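Local coordinates for protein esterase (uncultured bacterium FLS12, PDB 4RGY) that acts as a low-temperature-active alkaline esterase of the alpha/beta-hydrolase type, probably cleaving ester bonds through a serine nucleophile, at residues L16-P25 with G73-H82; Y130-P140 with D188-M198. One frame throughout, in Å; residues are numbered along the deposited sequence.

Interaction 1: L16-P25 with G73-H82; sequences LSTSMTVILP and GLAVVMPAVH
Thr-21 and Met-78 form a hydrogen-bonded pair where two antiparallel strands, 16-25 and 75-79, lie side by side in the central sheet of an alpha/beta-hydrolase fold. Thr-21 N donates to Met-78 O at 2.9 Å, and Met-78 N returns a bond to Thr-21 O. Ile-23 and Val-76 repeat the pattern, while Val-22 and Val-77 between them make a non-hydrogen-bonded pair. The Met-78 side chain stands on the face shared with Thr-21 and Ile-23 and crosses Thr-21 at a slant. Its CB lies 3.5 Å from Thr-21 O. CG, beside the backbone N, and SD come close to no atom of strand 16-25, but the bend at chi3 (-72°) brings CE 3.6 Å from Thr-21 O, with Thr-21 CG2 and Ile-23 CG1 next. Leu-48 of strand 45-49 also touches this side chain. Ile-23 runs alongside Val-76. Its CG1, between the backbone N and the carbonyl carbon (chi1 48°), presses on Val-76 CB at 3.5 Å, a tight fit. On the other face, Val-22 CG2 meets Val-77 CG2, and Met-20 SD touches Val-77 CG1. Helix 95-110 packs on Met-20 and Pro-79 there. Toward Leu-16 the direct backbone bonds give way to water bridges. One water links Ser-19 O to Ala-80 N. Two more bind Thr-18 OG1: one donates to Ala-80 O, the other is hydrogen-bonded to His-82 NE2. His-82 ND1 is hydrogen-bonded to Tyr-95 OH.

Interaction 2: Y130-P140 with D188-M198; sequences YGALKLGMRHP and DHDLFALAERM
Helices 130-138 and 191-198 run in roughly the same direction, with their axes 31° apart and 9.7 Å at closest approach. Both are helices of the alpha/beta-hydrolase fold. The first lies against strand 120-125 of the sheet and the second packs beside it. Asp-190 is the N-cap of the second helix, its OD1 accepting from Phe-192 N. The core is knobs-into-holes packing. Leu-191 is a knob in the hole formed by Tyr-130, Leu-133, Lys-134 and Met-137. Met-137 in turn enters the hole made by Leu-191, Leu-194, Ala-195 and Met-198. The Met-137 chain bends at chi3 (-75°), which places CE 3.9 Å from Leu-191 CD2, while SD lies against Ala-195. Met-198 crosses it at about a right angle, its SD 4.1 Å from Met-137 CG. Tyr-130 closes the upstream end. Its OH donates to His-189 O at 2.6 Å, using a lone pair of that oxygen and approaching in the carbonyl plane. A water that also binds Lys-134 NZ and His-189 ND1 donates to the same hydroxyl. Lys-134 NZ is also hydrogen-bonded to Tyr-86 O. A phenylalanine here would probably leave His-189 O without this donor and the water without one of its partners. Arg-138 folds back at chi2 and chi3 over Leu-194, with its CD 3.7 Å from Leu-194 CD2. Its guanidinium lies stacked on the Asp-188 carboxylate, the planes 7° apart. The pairing is a long salt bridge of charges alone, since no N-H points at the oxygen. Arg-138 NH1 also makes a weak, bent hydrogen bond to Asp-188 O at 3.0 Å.

In the fold
Both contacts are largely buried, but they hold different elements on opposite sides of the chain's centre, about 22 Å apart centre to centre. Interaction 1 lies within the sheet, held by backbone hydrogen bonds. Interaction 2 joins two helices through side chains, with the charged pair Arg-138 and Asp-188 in a partly exposed part. Helix 95-110 touches both segments of interaction 1, through Met-20 and Pro-79, and segment 130-140 of interaction 2, through residues such as Leu-135. At its Leu-16 and His-82 end, interaction 1 meets a second subunit, where the two His-82 rings come together; Leu-24 packs on Phe-110 of a third. No other chain touches interaction 2. Tyr-130 lies near a probable nucleophile elbow and triad.

Interaction 1: L16-P25 with G73-H82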
ATOM      1  N   LEU A  16       0.147  19.574   2.280  1.00 13.14           N
ATOM      2  CA  LEU A  16      -0.148  18.485   1.351  1.00 14.26           C
ATOM      3  C   LEU A  16      -0.081  17.121   2.004  1.00 13.75           C
ATOM      4  O   LEU A  16       0.879  16.809   2.731  1.00 14.65           O
ATOM      5  CB  LEU A  16       0.821  18.539   0.166  1.00 16.24           C
ATOM      6  CG  LEU A  16       0.642  17.532  -0.974  1.00 16.60           C
ATOM      7  CD1 LEU A  16      -0.687  17.732  -1.668  1.00 15.50           C
ATOM      8  CD2 LEU A  16       1.783  17.689  -1.974  1.00 18.47           C
ATOM      9  N   SER A  17      -1.080  16.298   1.707  1.00 13.00           N
ATOM     10  CA  SER A  17      -1.074  14.882   2.055  1.00 13.34           C
ATOM     11  C   SER A  17      -0.084  14.188   1.139  1.00 14.74           C
ATOM     12  O   SER A  17      -0.141  14.343  -0.090  1.00 15.21           O
ATOM     13  CB  SER A  17      -2.455  14.275   1.835  1.00 14.78           C
ATOM     14  OG  SER A  17      -3.389  14.773   2.775  1.00 17.97           O
ATOM     15  N   THR A  18       0.839  13.437   1.725  1.00 12.30           N
ATOM     16  CA  THR A  18       1.893  12.822   0.939  1.00 11.85           C
ATOM     17  C   THR A  18       2.272  11.484   1.574  1.00 12.42           C
ATOM     18  O   THR A  18       1.573  10.995   2.465  1.00 12.99           O
ATOM     19  CB  THR A  18       3.073  13.820   0.780  1.00 13.41           C
ATOM     20  OG1 THR A  18       4.054  13.289  -0.122  1.00 13.75           O
ATOM     21  CG2 THR A  18       3.695  14.117   2.136  1.00 14.47           C
ATOM     22  N   SER A  19       3.348  10.873   1.089  1.00 12.67           N
ATOM     23  CA  SER A  19       3.690   9.524   1.505  1.00 12.10           C
ATOM     24  C   SER A  19       5.181   9.348   1.695  1.00 11.59           C
ATOM     25  O   SER A  19       5.971  10.070   1.094  1.00 12.92           O
ATOM     26  CB  SER A  19       3.222   8.522   0.450  1.00 13.77           C
ATOM     27  OG  SER A  19       1.825   8.624   0.267  1.00 16.95           O
ATOM     28  N   MET A  20       5.561   8.388   2.528  1.00 11.80           N
ATOM     29  CA  MET A  20       6.948   7.938   2.604  1.00 10.89           C
ATOM     30  C   MET A  20       6.973   6.441   2.873  1.00 11.64           C
ATOM     31  O   MET A  20       5.982   5.852   3.329  1.00 12.12           O
ATOM     32  CB  MET A  20       7.712   8.671   3.708  1.00 13.60           C
ATOM     33  CG  MET A  20       7.223   8.369   5.110  1.00 13.03           C
ATOM     34  SD  MET A  20       8.240   9.251   6.304  1.00 14.36           S
ATOM     35  CE  MET A  20       7.208   9.137   7.762  1.00 19.05           C
ATOM     36  N   THR A  21       8.111   5.812   2.579  1.00 11.38           N
ATOM     37  CA  THR A  21       8.321   4.407   2.899  1.00 12.49           C
ATOM     38  C   THR A  21       9.366   4.337   3.993  1.00 11.24           C
ATOM     39  O   THR A  21      10.392   5.007   3.904  1.00 12.59           O
ATOM     40  CB  THR A  21       8.857   3.656   1.675  1.00 12.75           C
ATOM     41  OG1 THR A  21       7.943   3.827   0.582  1.00 14.92           O
ATOM     42  CG2 THR A  21       9.035   2.180   1.974  1.00 14.47           C
ATOM     43  N   VAL A  22       9.101   3.548   5.026  1.00 12.39           N
ATOM     44  CA  VAL A  22      10.041   3.392   6.131  1.00 13.52           C
ATOM     45  C   VAL A  22      10.300   1.913   6.368  1.00 12.40           C
ATOM     46  O   VAL A  22       9.372   1.102   6.376  1.00 13.65           O
ATOM     47  CB  VAL A  22       9.494   4.051   7.423  1.00 11.63           C
ATOM     48  CG1 VAL A  22      10.351   3.701   8.627  1.00 15.94           C
ATOM     49  CG2 VAL A  22       9.403   5.568   7.251  1.00 14.05           C
ATOM     50  N   ILE A  23      11.566   1.549   6.555  1.00 12.54           N
ATOM     51  CA  ILE A  23      11.854   0.203   7.032  1.00 13.89           C
ATOM     52  C   ILE A  23      12.528   0.267   8.396  1.00 14.64           C
ATOM     53  O   ILE A  23      13.427   1.083   8.618  1.00 14.70           O
ATOM     54  CB  ILE A  23      12.659  -0.636   6.031  1.00 18.67           C
ATOM     55  CG1 ILE A  23      13.847   0.130   5.493  1.00 17.75           C
ATOM     56  CG2 ILE A  23      11.777  -1.066   4.867  1.00 21.06           C
ATOM     57  CD1 ILE A  23      14.674  -0.684   4.499  1.00 18.97           C
ATOM     58  N   LEU A  24      12.039  -0.573   9.308  1.00 14.13           N
ATOM     59  CA  LEU A  24      12.475  -0.587  10.701  1.00 16.78           C
ATOM     60  C   LEU A  24      12.954  -1.975  11.046  1.00 19.21           C
ATOM     61  O   LEU A  24      12.323  -2.958  10.663  1.00 18.59           O
ATOM     62  CB  LEU A  24      11.291  -0.326  11.632  1.00 18.48           C
ATOM     63  CG  LEU A  24      10.822   1.024  12.134  1.00 26.07           C
ATOM     64  CD1 LEU A  24       9.798   0.788  13.254  1.00 23.09           C
ATOM     65  CD2 LEU A  24      11.991   1.870  12.627  1.00 23.84           C
ATOM     66  N   PRO A  25      14.049  -2.072  11.808  1.00 16.87           N
ATOM     67  CA  PRO A  25      14.390  -3.379  12.364  1.00 19.48           C
ATOM     68  C   PRO A  25      13.315  -3.829  13.347  1.00 19.30           C
ATOM     69  O   PRO A  25      12.782  -3.000  14.085  1.00 20.26           O
ATOM     70  CB  PRO A  25      15.704  -3.109  13.109  1.00 19.18           C
ATOM     71  CG  PRO A  25      16.246  -1.827  12.499  1.00 18.55           C
ATOM     72  CD  PRO A  25      15.032  -1.031  12.157  1.00 17.45           C
ATOM     73  N   GLY A  73      20.880  -3.042  12.148  1.00 19.88           N
ATOM     74  CA  GLY A  73      20.202  -2.307  13.204  1.00 18.27           C
ATOM     75  C   GLY A  73      19.953  -0.868  12.778  1.00 17.22           C
ATOM     76  O   GLY A  73      20.025   0.063  13.588  1.00 20.57           O
ATOM     77  N   LEU A  74      19.644  -0.707  11.494  1.00 16.55           N
ATOM     78  CA  LEU A  74      19.544   0.595  10.845  1.00 16.13           C
ATOM     79  C   LEU A  74      18.153   0.772  10.255  1.00 15.42           C
ATOM     80  O   LEU A  74      17.696  -0.067   9.483  1.00 16.63           O
ATOM     81  CB  LEU A  74      20.572   0.690   9.712  1.00 14.50           C
ATOM     82  CG  LEU A  74      20.607   1.958   8.856  1.00 14.22           C
ATOM     83  CD1 LEU A  74      21.055   3.109   9.712  1.00 14.93           C
ATOM     84  CD2 LEU A  74      21.537   1.761   7.672  1.00 16.75           C
ATOM     85  N   ALA A  75      17.484   1.858  10.622  1.00 14.39           N
ATOM     86  CA  ALA A  75      16.207   2.208  10.007  1.00 13.90           C
ATOM     87  C   ALA A  75      16.471   3.016   8.736  1.00 13.61           C
ATOM     88  O   ALA A  75      17.491   3.703   8.625  1.00 13.72           O
ATOM     89  CB  ALA A  75      15.353   2.994  10.973  1.00 15.38           C
ATOM     90  N   VAL A  76      15.565   2.924   7.765  1.00 13.11           N
ATOM     91  CA  VAL A  76      15.700   3.712   6.550  1.00 11.87           C
ATOM     92  C   VAL A  76      14.396   4.459   6.274  1.00 12.47           C
ATOM     93  O   VAL A  76      13.310   3.874   6.302  1.00 14.32           O
ATOM     94  CB  VAL A  76      16.054   2.830   5.336  1.00 11.99           C
ATOM     95  CG1 VAL A  76      16.342   3.698   4.123  1.00 13.57           C
ATOM     96  CG2 VAL A  76      17.279   1.965   5.631  1.00 13.50           C
ATOM     97  N   VAL A  77      14.516   5.757   6.007  1.00 11.29           N
ATOM     98  CA  VAL A  77      13.359   6.603   5.728  1.00 11.65           C
ATOM     99  C   VAL A  77      13.481   7.134   4.310  1.00 11.19           C
ATOM    100  O   VAL A  77      14.458   7.806   3.986  1.00 12.03           O
ATOM    101  CB  VAL A  77      13.266   7.787   6.724  1.00 11.43           C
ATOM    102  CG1 VAL A  77      12.141   8.752   6.336  1.00 13.46           C
ATOM    103  CG2 VAL A  77      13.051   7.269   8.152  1.00 13.69           C
ATOM    104  N   MET A  78      12.483   6.841   3.480  1.00 12.03           N
ATOM    105  CA  MET A  78      12.492   7.170   2.062  1.00 11.27           C
ATOM    106  C   MET A  78      11.286   8.048   1.744  1.00 12.48           C
ATOM    107  O   MET A  78      10.175   7.557   1.544  1.00 12.26           O
ATOM    108  CB  MET A  78      12.460   5.879   1.236  1.00 11.59           C
ATOM    109  CG  MET A  78      13.780   5.112   1.298  1.00 12.32           C
ATOM    110  SD  MET A  78      13.641   3.335   1.023  1.00 12.73           S
ATOM    111  CE  MET A  78      12.861   2.789   2.551  1.00 13.73           C
ATOM    112  N   PRO A  79      11.505   9.362   1.691  1.00 11.80           N
ATOM    113  CA  PRO A  79      10.390  10.283   1.464  1.00 12.59           C
ATOM    114  C   PRO A  79      10.272  10.716   0.010  1.00 11.20           C
ATOM    115  O   PRO A  79      11.081  10.278  -0.810  1.00 12.19           O
ATOM    116  CB  PRO A  79      10.799  11.477   2.286  1.00 14.54           C
ATOM    117  CG  PRO A  79      12.303  11.519   2.159  1.00 14.48           C
ATOM    118  CD  PRO A  79      12.745  10.072   2.058  1.00 13.36           C
ATOM    119  N   ALA A  80       9.259  11.527  -0.290  1.00 12.25           N
ATOM    120  CA  ALA A  80       9.004  12.027  -1.640  1.00 12.50           C
ATOM    121  C   ALA A  80       9.102  13.542  -1.669  1.00 12.37           C
ATOM    122  O   ALA A  80       8.564  14.220  -0.783  1.00 14.55           O
ATOM    123  CB  ALA A  80       7.625  11.587  -2.101  1.00 13.67           C
ATOM    124  N   VAL A  81       9.774  14.086  -2.683  1.00 12.41           N
ATOM    125  CA  VAL A  81       9.855  15.539  -2.833  1.00 13.55           C
ATOM    126  C   VAL A  81       9.505  16.031  -4.232  1.00 12.32           C
ATOM    127  O   VAL A  81       9.832  17.174  -4.591  1.00 12.68           O
ATOM    128  CB  VAL A  81      11.238  16.100  -2.445  1.00 12.67           C
ATOM    129  CG1 VAL A  81      11.566  15.723  -1.005  1.00 13.87           C
ATOM    130  CG2 VAL A  81      12.318  15.594  -3.408  1.00 12.53           C
ATOM    131  N   HIS A  82       8.857  15.176  -5.019  1.00 13.23           N
ATOM    132  CA  HIS A  82       8.440  15.549  -6.370  1.00 12.86           C
ATOM    133  C   HIS A  82       9.638  16.048  -7.187  1.00 11.88           C
ATOM    134  O   HIS A  82      10.738  15.522  -7.014  1.00 13.13           O
ATOM    135  CB  HIS A  82       7.272  16.530  -6.290  1.00 14.44           C
ATOM    136  CG  HIS A  82       6.158  16.011  -5.440  1.00 15.97           C
ATOM    137  ND1 HIS A  82       5.529  16.772  -4.479  1.00 19.27           N
ATOM    138  CD2 HIS A  82       5.603  14.776  -5.365  1.00 17.93           C
ATOM    139  CE1 HIS A  82       4.618  16.036  -3.868  1.00 18.78           C
ATOM    140  NE2 HIS A  82       4.645  14.821  -4.386  1.00 18.91           N
TER
HETATM  141  O   HOH W   1       6.396  14.551   0.512  1.00 23.37           O
HETATM  142  O   HOH W   2       3.510  12.586  -2.809  1.00 23.52           O
HETATM  143  O   HOH W   3       7.368  12.317   1.739  1.00 12.92           O

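Interaction 2: Y130-P140 with D188-M198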
ATOM      1  N   TYR A 130      22.493  15.469  -4.655  1.00 11.38           N
ATOM      2  CA  TYR A 130      22.547  16.909  -4.409  1.00 12.65           C
ATOM      3  C   TYR A 130      21.869  17.226  -3.067  1.00 11.98           C
ATOM      4  O   TYR A 130      22.405  17.940  -2.212  1.00 13.25           O
ATOM      5  CB  TYR A 130      21.849  17.663  -5.553  1.00 13.68           C
ATOM      6  CG  TYR A 130      21.598  19.116  -5.223  1.00 11.97           C
ATOM      7  CD1 TYR A 130      22.594  20.066  -5.410  1.00 12.61           C
ATOM      8  CD2 TYR A 130      20.371  19.541  -4.719  1.00 13.32           C
ATOM      9  CE1 TYR A 130      22.389  21.395  -5.090  1.00 13.03           C
ATOM     10  CE2 TYR A 130      20.153  20.866  -4.389  1.00 13.03           C
ATOM     11  CZ  TYR A 130      21.160  21.793  -4.588  1.00 12.36           C
ATOM     12  OH  TYR A 130      20.940  23.106  -4.262  1.00 13.34           O
ATOM     13  N   GLY A 131      20.680  16.663  -2.858  1.00 11.96           N
ATOM     14  CA  GLY A 131      19.967  16.900  -1.617  1.00 12.97           C
ATOM     15  C   GLY A 131      20.713  16.414  -0.384  1.00 12.92           C
ATOM     16  O   GLY A 131      20.711  17.095   0.640  1.00 12.83           O
ATOM     17  N   ALA A 132      21.339  15.242  -0.475  1.00 12.09           N
ATOM     18  CA  ALA A 132      22.094  14.685   0.646  1.00 12.54           C
ATOM     19  C   ALA A 132      23.288  15.560   1.011  1.00 12.72           C
ATOM     20  O   ALA A 132      23.521  15.843   2.190  1.00 13.03           O
ATOM     21  CB  ALA A 132      22.556  13.271   0.327  1.00 12.99           C
ATOM     22  N   LEU A 133      24.053  15.981   0.009  1.00 12.34           N
ATOM     23  CA  LEU A 133      25.213  16.823   0.284  1.00 13.93           C
ATOM     24  C   LEU A 133      24.800  18.223   0.741  1.00 12.44           C
ATOM     25  O   LEU A 133      25.480  18.829   1.568  1.00 14.46           O
ATOM     26  CB  LEU A 133      26.160  16.886  -0.917  1.00 14.46           C
ATOM     27  CG  LEU A 133      26.820  15.564  -1.301  1.00 14.25           C
ATOM     28  CD1 LEU A 133      27.805  15.792  -2.418  1.00 15.03           C
ATOM     29  CD2 LEU A 133      27.511  14.935  -0.099  1.00 16.04           C
ATOM     30  N   LYS A 134      23.683  18.732   0.228  1.00 12.16           N
ATOM     31  CA  LYS A 134      23.139  19.988   0.727  1.00 13.34           C
ATOM     32  C   LYS A 134      22.786  19.890   2.215  1.00 12.96           C
ATOM     33  O   LYS A 134      23.133  20.766   3.009  1.00 14.17           O
ATOM     34  CB  LYS A 134      21.930  20.417  -0.105  1.00 13.28           C
ATOM     35  CG  LYS A 134      21.370  21.775   0.280  1.00 13.10           C
ATOM     36  CD  LYS A 134      20.116  22.091  -0.538  1.00 12.81           C
ATOM     37  CE  LYS A 134      19.413  23.348  -0.057  1.00 13.54           C
ATOM     38  NZ  LYS A 134      18.083  23.542  -0.737  1.00 11.79           N
ATOM     39  N   LEU A 135      22.102  18.814   2.593  1.00 13.01           N
ATOM     40  CA  LEU A 135      21.794  18.571   3.999  1.00 13.49           C
ATOM     41  C   LEU A 135      23.060  18.471   4.844  1.00 12.91           C
ATOM     42  O   LEU A 135      23.156  19.107   5.897  1.00 15.65           O
ATOM     43  CB  LEU A 135      20.953  17.303   4.151  1.00 13.20           C
ATOM     44  CG  LEU A 135      19.477  17.508   3.791  1.00 12.52           C
ATOM     45  CD1 LEU A 135      18.821  16.152   3.575  1.00 14.25           C
ATOM     46  CD2 LEU A 135      18.720  18.289   4.866  1.00 14.32           C
ATOM     47  N   GLY A 136      24.035  17.693   4.380  1.00 13.58           N
ATOM     48  CA  GLY A 136      25.244  17.479   5.150  1.00 14.51           C
ATOM     49  C   GLY A 136      26.059  18.749   5.322  1.00 15.49           C
ATOM     50  O   GLY A 136      26.677  18.954   6.372  1.00 17.38           O
ATOM     51  N   MET A 137      26.059  19.605   4.307  1.00 14.52           N
ATOM     52  CA  MET A 137      26.888  20.807   4.346  1.00 14.71           C
ATOM     53  C   MET A 137      26.168  22.046   4.890  1.00 17.09           C
ATOM     54  O   MET A 137      26.817  23.004   5.333  1.00 19.03           O
ATOM     55  CB  MET A 137      27.524  21.068   2.976  1.00 13.57           C
ATOM     56  CG  MET A 137      28.494  19.959   2.562  1.00 14.46           C
ATOM     57  SD  MET A 137      29.547  20.446   1.182  1.00 16.67           S
ATOM     58  CE  MET A 137      28.404  20.347  -0.176  1.00 17.47           C
ATOM     59  N   ARG A 138      24.836  22.043   4.858  1.00 14.10           N
ATOM     60  CA  ARG A 138      24.061  23.118   5.478  1.00 14.62           C
ATOM     61  C   ARG A 138      23.833  22.815   6.949  1.00 17.55           C
ATOM     62  O   ARG A 138      23.786  23.727   7.781  1.00 18.44           O
ATOM     63  CB  ARG A 138      22.720  23.328   4.763  1.00 16.31           C
ATOM     64  CG  ARG A 138      22.834  23.922   3.365  1.00 15.75           C
ATOM     65  CD  ARG A 138      22.974  25.448   3.394  1.00 16.42           C
ATOM     66  NE  ARG A 138      21.727  26.069   3.840  1.00 16.19           N
ATOM     67  CZ  ARG A 138      20.703  26.352   3.038  1.00 14.24           C
ATOM     68  NH1 ARG A 138      20.790  26.102   1.733  1.00 16.06           N
ATOM     69  NH2 ARG A 138      19.594  26.888   3.541  1.00 16.01           N
ATOM     70  N   HIS A 139      23.691  21.531   7.271  1.00 16.64           N
ATOM     71  CA  HIS A 139      23.457  21.124   8.648  1.00 18.67           C
ATOM     72  C   HIS A 139      24.434  20.050   9.111  1.00 19.72           C
ATOM     73  O   HIS A 139      24.023  18.956   9.486  1.00 17.98           O
ATOM     74  CB  HIS A 139      22.017  20.643   8.806  1.00 18.99           C
ATOM     75  CG  HIS A 139      21.003  21.729   8.629  1.00 19.84           C
ATOM     76  ND1 HIS A 139      20.846  22.755   9.538  1.00 22.58           N
ATOM     77  CD2 HIS A 139      20.108  21.965   7.641  1.00 22.27           C
ATOM     78  CE1 HIS A 139      19.888  23.566   9.124  1.00 25.25           C
ATOM     79  NE2 HIS A 139      19.423  23.107   7.975  1.00 23.52           N
ATOM     80  N   PRO A 140      25.737  20.367   9.115  1.00 18.90           N
ATOM     81  CA  PRO A 140      26.734  19.366   9.502  1.00 18.78           C
ATOM     82  C   PRO A 140      26.572  18.933  10.955  1.00 20.27           C
ATOM     83  O   PRO A 140      27.076  17.878  11.335  1.00 22.72           O
ATOM     84  CB  PRO A 140      28.060  20.108   9.305  1.00 20.52           C
ATOM     85  CG  PRO A 140      27.719  21.535   9.440  1.00 21.12           C
ATOM     86  CD  PRO A 140      26.352  21.679   8.842  1.00 19.53           C
ATOM     87  N   ASP A 188      23.409  29.810  -1.463  1.00 13.19           N
ATOM     88  CA  ASP A 188      23.274  28.685  -0.545  1.00 14.19           C
ATOM     89  C   ASP A 188      22.751  27.407  -1.212  1.00 11.64           C
ATOM     90  O   ASP A 188      22.664  26.369  -0.554  1.00 13.99           O
ATOM     91  CB  ASP A 188      22.451  29.052   0.703  1.00 15.06           C
ATOM     92  CG  ASP A 188      21.032  29.477   0.384  1.00 14.28           C
ATOM     93  OD1 ASP A 188      20.574  29.314  -0.768  1.00 14.63           O
ATOM     94  OD2 ASP A 188      20.369  29.975   1.316  1.00 18.08           O
ATOM     95  N   HIS A 189      22.412  27.497  -2.501  1.00 12.63           N
ATOM     96  CA  HIS A 189      22.006  26.337  -3.296  1.00 13.86           C
ATOM     97  C   HIS A 189      23.219  25.638  -3.906  1.00 12.21           C
ATOM     98  O   HIS A 189      23.138  24.503  -4.353  1.00 12.96           O
ATOM     99  CB  HIS A 189      21.094  26.731  -4.463  1.00 11.88           C
ATOM    100  CG  HIS A 189      19.910  27.564  -4.085  1.00 13.14           C
ATOM    101  ND1 HIS A 189      18.733  27.018  -3.625  1.00 12.52           N
ATOM    102  CD2 HIS A 189      19.707  28.901  -4.153  1.00 13.79           C
ATOM    103  CE1 HIS A 189      17.862  27.987  -3.401  1.00 11.30           C
ATOM    104  NE2 HIS A 189      18.423  29.136  -3.725  1.00 12.17           N
ATOM    105  N   ASP A 190      24.325  26.369  -3.987  1.00 12.09           N
ATOM    106  CA  ASP A 190      25.498  25.947  -4.744  1.00 11.51           C
ATOM    107  C   ASP A 190      26.426  25.108  -3.881  1.00 13.24           C
ATOM    108  O   ASP A 190      27.074  25.627  -2.962  1.00 13.03           O
ATOM    109  CB  ASP A 190      26.196  27.218  -5.229  1.00 12.42           C
ATOM    110  CG  ASP A 190      27.465  26.960  -6.015  1.00 13.91           C
ATOM    111  OD1 ASP A 190      27.842  25.795  -6.254  1.00 13.79           O
ATOM    112  OD2 ASP A 190      28.076  27.982  -6.431  1.00 14.16           O
ATOM    113  N   LEU A 191      26.467  23.803  -4.149  1.00 12.32           N
ATOM    114  CA  LEU A 191      27.316  22.898  -3.363  1.00 12.53           C
ATOM    115  C   LEU A 191      28.791  23.291  -3.391  1.00 12.46           C
ATOM    116  O   LEU A 191      29.519  23.009  -2.434  1.00 13.59           O
ATOM    117  CB  LEU A 191      27.186  21.446  -3.831  1.00 14.57           C
ATOM    118  CG  LEU A 191      25.810  20.800  -3.765  1.00 14.64           C
ATOM    119  CD1 LEU A 191      25.955  19.350  -4.172  1.00 14.45           C
ATOM    120  CD2 LEU A 191      25.237  20.912  -2.365  1.00 16.23           C
ATOM    121  N   PHE A 192      29.229  23.935  -4.470  1.00 12.18           N
ATOM    122  CA  PHE A 192      30.622  24.370  -4.556  1.00 13.40           C
ATOM    123  C   PHE A 192      30.909  25.426  -3.491  1.00 12.90           C
ATOM    124  O   PHE A 192      31.944  25.377  -2.826  1.00 14.53           O
ATOM    125  CB  PHE A 192      30.954  24.889  -5.956  1.00 12.54           C
ATOM    126  CG  PHE A 192      31.035  23.816  -7.003  1.00 12.67           C
ATOM    127  CD1 PHE A 192      29.893  23.122  -7.409  1.00 14.34           C
ATOM    128  CD2 PHE A 192      32.254  23.484  -7.578  1.00 13.32           C
ATOM    129  CE1 PHE A 192      29.968  22.120  -8.370  1.00 14.28           C
ATOM    130  CE2 PHE A 192      32.336  22.500  -8.547  1.00 14.06           C
ATOM    131  CZ  PHE A 192      31.195  21.814  -8.947  1.00 16.56           C
ATOM    132  N   ALA A 193      29.972  26.350  -3.303  1.00 11.43           N
ATOM    133  CA  ALA A 193      30.090  27.367  -2.265  1.00 13.44           C
ATOM    134  C   ALA A 193      29.984  26.758  -0.875  1.00 13.30           C
ATOM    135  O   ALA A 193      30.733  27.122   0.040  1.00 14.37           O
ATOM    136  CB  ALA A 193      29.020  28.452  -2.457  1.00 13.69           C
ATOM    137  N   LEU A 194      29.048  25.828  -0.698  1.00 12.86           N
ATOM    138  CA  LEU A 194      28.893  25.172   0.589  1.00 13.56           C
ATOM    139  C   LEU A 194      30.171  24.422   0.976  1.00 12.12           C
ATOM    140  O   LEU A 194      30.564  24.424   2.147  1.00 13.36           O
ATOM    141  CB  LEU A 194      27.682  24.232   0.582  1.00 11.35           C
ATOM    142  CG  LEU A 194      26.317  24.911   0.344  1.00 12.41           C
ATOM    143  CD1 LEU A 194      25.220  23.867   0.374  1.00 13.97           C
ATOM    144  CD2 LEU A 194      26.021  26.010   1.356  1.00 15.25           C
ATOM    145  N   ALA A 195      30.816  23.791  -0.003  1.00 12.94           N
ATOM    146  CA  ALA A 195      32.071  23.094   0.237  1.00 13.08           C
ATOM    147  C   ALA A 195      33.156  24.066   0.710  1.00 14.15           C
ATOM    148  O   ALA A 195      33.935  23.742   1.598  1.00 14.20           O
ATOM    149  CB  ALA A 195      32.512  22.339  -1.010  1.00 14.74           C
ATOM    150  N   GLU A 196      33.196  25.267   0.139  1.00 12.43           N
ATOM    151  CA  GLU A 196      34.138  26.285   0.615  1.00 14.60           C
ATOM    152  C   GLU A 196      33.902  26.651   2.081  1.00 15.59           C
ATOM    153  O   GLU A 196      34.849  26.869   2.842  1.00 16.24           O
ATOM    154  CB  GLU A 196      34.110  27.539  -0.274  1.00 15.18           C
ATOM    155  CG  GLU A 196      34.599  27.286  -1.694  1.00 16.56           C
ATOM    156  CD  GLU A 196      34.980  28.555  -2.422  1.00 24.85           C
ATOM    157  OE1 GLU A 196      35.778  29.341  -1.872  1.00 26.96           O
ATOM    158  OE2 GLU A 196      34.473  28.766  -3.544  1.00 27.05           O
ATOM    159  N   ARG A 197      32.637  26.726   2.489  1.00 14.78           N
ATOM    160  CA  ARG A 197      32.336  26.966   3.897  1.00 15.89           C
ATOM    161  C   ARG A 197      32.890  25.841   4.758  1.00 16.29           C
ATOM    162  O   ARG A 197      33.536  26.084   5.781  1.00 17.04           O
ATOM    163  CB  ARG A 197      30.829  27.043   4.145  1.00 16.70           C
ATOM    164  CG  ARG A 197      30.075  28.023   3.285  1.00 16.53           C
ATOM    165  CD  ARG A 197      28.604  27.942   3.676  1.00 16.62           C
ATOM    166  NE  ARG A 197      27.769  28.826   2.882  1.00 16.56           N
ATOM    167  CZ  ARG A 197      26.480  29.060   3.122  1.00 16.96           C
ATOM    168  NH1 ARG A 197      25.869  28.456   4.131  1.00 17.98           N
ATOM    169  NH2 ARG A 197      25.809  29.884   2.337  1.00 17.82           N
ATOM    170  N   MET A 198      32.628  24.605   4.347  1.00 15.87           N
ATOM    171  CA  MET A 198      33.037  23.451   5.132  1.00 17.09           C
ATOM    172  C   MET A 198      34.551  23.342   5.281  1.00 17.99           C
ATOM    173  O   MET A 198      35.049  22.931   6.326  1.00 19.54           O
ATOM    174  CB  MET A 198      32.489  22.169   4.512  1.00 21.02           C
ATOM    175  CG  MET A 198      32.683  20.956   5.392  1.00 27.96           C
ATOM    176  SD  MET A 198      31.113  20.172   5.743  1.00 39.88           S
ATOM    177  CE  MET A 198      30.208  21.650   6.212  1.00 18.51           C
TER
HETATM  178  O   HOH W   4      18.565  24.163  -3.372  1.00 13.57           O
HETATM  179  O   HOH W   5      26.615  25.984   5.941  1.00 26.87           O
HETATM  180  O   HOH W   6      19.256  26.844  -0.538  1.00 15.20           O